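PDB 6P1E: PmoF1 from Methylocystis sp. ATCC 49242, which binds copper(II) through its PCu(A)C domain and probably serves as a copper chaperone in a methane-oxidizing bacterium. Local coordinates for residues 42-47 and 104-109. Sequence-based numbering, arbitrary orientation.
Sequences KLVAVK and TLVFEK
A classic beta bulge interrupts the antiparallel pairing of strands 41-47 and 100-107, where Val44 and Ala45 both face Val106. Val106 O takes a firm bond from Val44 N (3.0 Å) and a weak, longer one from Ala45 N (3.4 Å), while Val106 N returns a bond to Ala45 O. Past the bulge, Val46 and Leu105 form a non-hydrogen-bonded pair and Lys47 and Thr104 a hydrogen-bonded one, with two nearly straight backbone bonds; a water also donates to Lys47 O. At the other end Glu108 N binds Lys42 O (3.0 Å), which Phe107 CA also approaches.

The bulge shifts the register by one residue yet keeps Leu43, Val46, Leu105 and Phe107 on the same, buried face of the PCu(A)C beta fold, where apolar residues suit the interior. Leu43 turns its CG away from the backbone N (chi1 178°), and chi2 of 65° then brings CD1 over one face of the Phe107 ring, a CH-pi contact 4.2 Å from the centroid, offset toward the rim. The same methyl reaches Leu105 CB, and Leu105 CD2 lies against Val46 CG2 at 3.8 Å. Beyond these strands the ring meets Leu10, Val12 and Val113; an alanine in place of Phe107 would probably open a gap among them and leave Leu43 CD1 without its aromatic seat.

On the more exposed face, that of Ala45, Lys47, Thr104 and Val106, small Ala45 lets its CB sit 4.0 Å from Val106 CB. Lys47, bent at chi3 (-72°), lays CE alongside Thr104 CG2; a lysine suits the place because its methylenes pack on that methyl while NZ makes a salt bridge with Glu112. Beside the Glu108-Lys42 backbone bond, the two side chains run side by side, Lys42 NZ and Glu108 OE1 4.3 Å apart, beyond salt-bridge distance.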
ATOM      1  N   LYS B  42      18.388   7.282  -3.927  1.00 17.52           N
ATOM      2  CA  LYS B  42      18.333   6.275  -2.875  1.00 21.47           C
ATOM      3  C   LYS B  42      17.653   6.839  -1.643  1.00 16.77           C
ATOM      4  O   LYS B  42      17.893   7.986  -1.282  1.00 17.25           O
ATOM      5  CB  LYS B  42      19.739   5.809  -2.486  1.00 25.66           C
ATOM      6  CG  LYS B  42      20.591   5.264  -3.615  1.00 41.68           C
ATOM      7  CD  LYS B  42      21.932   4.793  -3.069  1.00 34.27           C
ATOM      8  CE  LYS B  42      22.887   4.384  -4.176  1.00 42.06           C
ATOM      9  NZ  LYS B  42      24.212   3.969  -3.638  1.00 58.67           N
ATOM     10  N   LEU B  43      16.812   6.040  -0.995  1.00 16.83           N
ATOM     11  CA  LEU B  43      16.368   6.363   0.354  1.00 15.66           C
ATOM     12  C   LEU B  43      17.448   5.860   1.305  1.00 17.19           C
ATOM     13  O   LEU B  43      17.654   4.652   1.430  1.00 17.50           O
ATOM     14  CB  LEU B  43      15.012   5.732   0.668  1.00 14.26           C
ATOM     15  CG  LEU B  43      14.488   5.974   2.088  1.00 16.49           C
ATOM     16  CD1 LEU B  43      14.192   7.447   2.319  1.00 16.84           C
ATOM     17  CD2 LEU B  43      13.252   5.126   2.352  1.00 15.72           C
ATOM     18  N   VAL B  44      18.143   6.785   1.962  1.00 18.36           N
ATOM     19  CA  VAL B  44      19.311   6.429   2.764  1.00 20.20           C
ATOM     20  C   VAL B  44      19.066   6.532   4.266  1.00 23.53           C
ATOM     21  O   VAL B  44      19.760   5.890   5.056  1.00 22.59           O
ATOM     22  CB  VAL B  44      20.525   7.313   2.402  1.00 21.87           C
ATOM     23  CG1 VAL B  44      20.935   7.077   0.957  1.00 28.54           C
ATOM     24  CG2 VAL B  44      20.220   8.789   2.646  1.00 25.91           C
ATOM     25  N   ALA B  45      18.087   7.334   4.666  1.00 19.71           N
ATOM     26  CA  ALA B  45      17.791   7.496   6.083  1.00 20.27           C
ATOM     27  C   ALA B  45      16.351   7.921   6.331  1.00 18.83           C
ATOM     28  O   ALA B  45      15.702   8.514   5.469  1.00 17.70           O
ATOM     29  CB  ALA B  45      18.748   8.507   6.704  1.00 22.24           C
ATOM     30  N   VAL B  46      15.868   7.607   7.528  1.00 19.07           N
ATOM     31  CA  VAL B  46      14.548   8.022   7.976  1.00 18.15           C
ATOM     32  C   VAL B  46      14.672   8.555   9.395  1.00 21.78           C
ATOM     33  O   VAL B  46      15.279   7.914  10.253  1.00 26.04           O
ATOM     34  CB  VAL B  46      13.535   6.857   7.930  1.00 17.16           C
ATOM     35  CG1 VAL B  46      12.210   7.248   8.582  1.00 16.76           C
ATOM     36  CG2 VAL B  46      13.314   6.405   6.493  1.00 17.99           C
ATOM     37  N   LYS B  47      14.109   9.735   9.630  1.00 20.02           N
ATOM     38  CA  LYS B  47      14.117  10.344  10.956  1.00 23.36           C
ATOM     39  C   LYS B  47      12.695  10.431  11.497  1.00 25.22           C
ATOM     40  O   LYS B  47      11.783  10.882  10.802  1.00 22.05           O
ATOM     41  CB  LYS B  47      14.759  11.731  10.899  1.00 25.36           C
ATOM     42  CG  LYS B  47      16.224  11.707  10.483  1.00 31.18           C
ATOM     43  CD  LYS B  47      16.853  13.091  10.526  1.00 51.88           C
ATOM     44  CE  LYS B  47      16.340  13.982   9.407  1.00 35.82           C
ATOM     45  NZ  LYS B  47      16.981  15.325   9.430  1.00 47.72           N
ATOM     46  N   THR B 104      10.660  12.165   8.525  1.00 21.71           N
ATOM     47  CA  THR B 104      11.452  12.809   7.494  1.00 21.43           C
ATOM     48  C   THR B 104      12.186  11.732   6.719  1.00 20.11           C
ATOM     49  O   THR B 104      12.956  10.959   7.287  1.00 21.03           O
ATOM     50  CB  THR B 104      12.465  13.813   8.083  1.00 24.34           C
ATOM     51  OG1 THR B 104      11.778  14.787   8.878  1.00 26.54           O
ATOM     52  CG2 THR B 104      13.230  14.518   6.970  1.00 25.69           C
ATOM     53  N   LEU B 105      11.933  11.682   5.417  1.00 18.54           N
ATOM     54  CA  LEU B 105      12.651  10.774   4.539  1.00 17.84           C
ATOM     55  C   LEU B 105      13.834  11.523   3.952  1.00 20.15           C
ATOM     56  O   LEU B 105      13.698  12.670   3.530  1.00 18.78           O
ATOM     57  CB  LEU B 105      11.745  10.239   3.427  1.00 16.47           C
ATOM     58  CG  LEU B 105      10.417   9.618   3.866  1.00 21.03           C
ATOM     59  CD1 LEU B 105       9.629   9.147   2.650  1.00 19.63           C
ATOM     60  CD2 LEU B 105      10.634   8.477   4.847  1.00 30.12           C
ATOM     61  N   VAL B 106      14.989  10.869   3.931  1.00 19.16           N
ATOM     62  CA  VAL B 106      16.209  11.480   3.425  1.00 19.98           C
ATOM     63  C   VAL B 106      16.679  10.725   2.192  1.00 19.38           C
ATOM     64  O   VAL B 106      17.030   9.547   2.267  1.00 19.81           O
ATOM     65  CB  VAL B 106      17.328  11.486   4.486  1.00 22.10           C
ATOM     66  CG1 VAL B 106      18.542  12.251   3.977  1.00 23.12           C
ATOM     67  CG2 VAL B 106      16.825  12.091   5.793  1.00 23.42           C
ATOM     68  N   PHE B 107      16.659  11.413   1.056  1.00 18.94           N
ATOM     69  CA  PHE B 107      17.120  10.849  -0.204  1.00 18.91           C
ATOM     70  C   PHE B 107      18.505  11.396  -0.524  1.00 19.95           C
ATOM     71  O   PHE B 107      18.777  12.572  -0.284  1.00 20.44           O
ATOM     72  CB  PHE B 107      16.135  11.167  -1.327  1.00 18.34           C
ATOM     73  CG  PHE B 107      14.769  10.580  -1.115  1.00 17.59           C
ATOM     74  CD1 PHE B 107      14.495   9.274  -1.490  1.00 17.73           C
ATOM     75  CD2 PHE B 107      13.764  11.328  -0.523  1.00 17.16           C
ATOM     76  CE1 PHE B 107      13.238   8.728  -1.292  1.00 17.28           C
ATOM     77  CE2 PHE B 107      12.506  10.789  -0.320  1.00 16.58           C
ATOM     78  CZ  PHE B 107      12.243   9.488  -0.704  1.00 16.54           C
ATOM     79  N   GLU B 108      19.378  10.543  -1.053  1.00 20.66           N
ATOM     80  CA  GLU B 108      20.769  10.927  -1.300  1.00 21.85           C
ATOM     81  C   GLU B 108      20.887  12.172  -2.178  1.00 21.81           C
ATOM     82  O   GLU B 108      21.692  13.060  -1.895  1.00 22.70           O
ATOM     83  CB  GLU B 108      21.548   9.777  -1.942  1.00 22.93           C
ATOM     84  CG  GLU B 108      23.027  10.107  -2.162  1.00 33.13           C
ATOM     85  CD  GLU B 108      23.819   8.955  -2.751  1.00 57.66           C
ATOM     86  OE1 GLU B 108      23.235   8.143  -3.499  1.00 57.31           O
ATOM     87  OE2 GLU B 108      25.032   8.865  -2.463  1.00 70.97           O
ATOM     88  N   LYS B 109      20.097  12.224  -3.247  1.00 21.29           N
ATOM     89  CA  LYS B 109      20.162  13.327  -4.204  1.00 21.84           C
ATOM     90  C   LYS B 109      19.049  14.358  -3.991  1.00 24.97           C
ATOM     91  O   LYS B 109      19.304  15.561  -3.986  1.00 24.97           O
ATOM     92  CB  LYS B 109      20.086  12.791  -5.637  1.00 22.54           C
ATOM     93  CG  LYS B 109      21.135  11.743  -5.984  1.00 34.02           C
ATOM     94  CD  LYS B 109      22.544  12.311  -5.949  1.00 49.50           C
ATOM     95  CE  LYS B 109      23.574  11.254  -6.317  1.00 55.17           C
ATOM     96  NZ  LYS B 109      24.963  11.788  -6.306  1.00 69.34           N
TER
HETATM   97  O   HOH W   1      10.965  13.637  11.941  1.00 44.26           O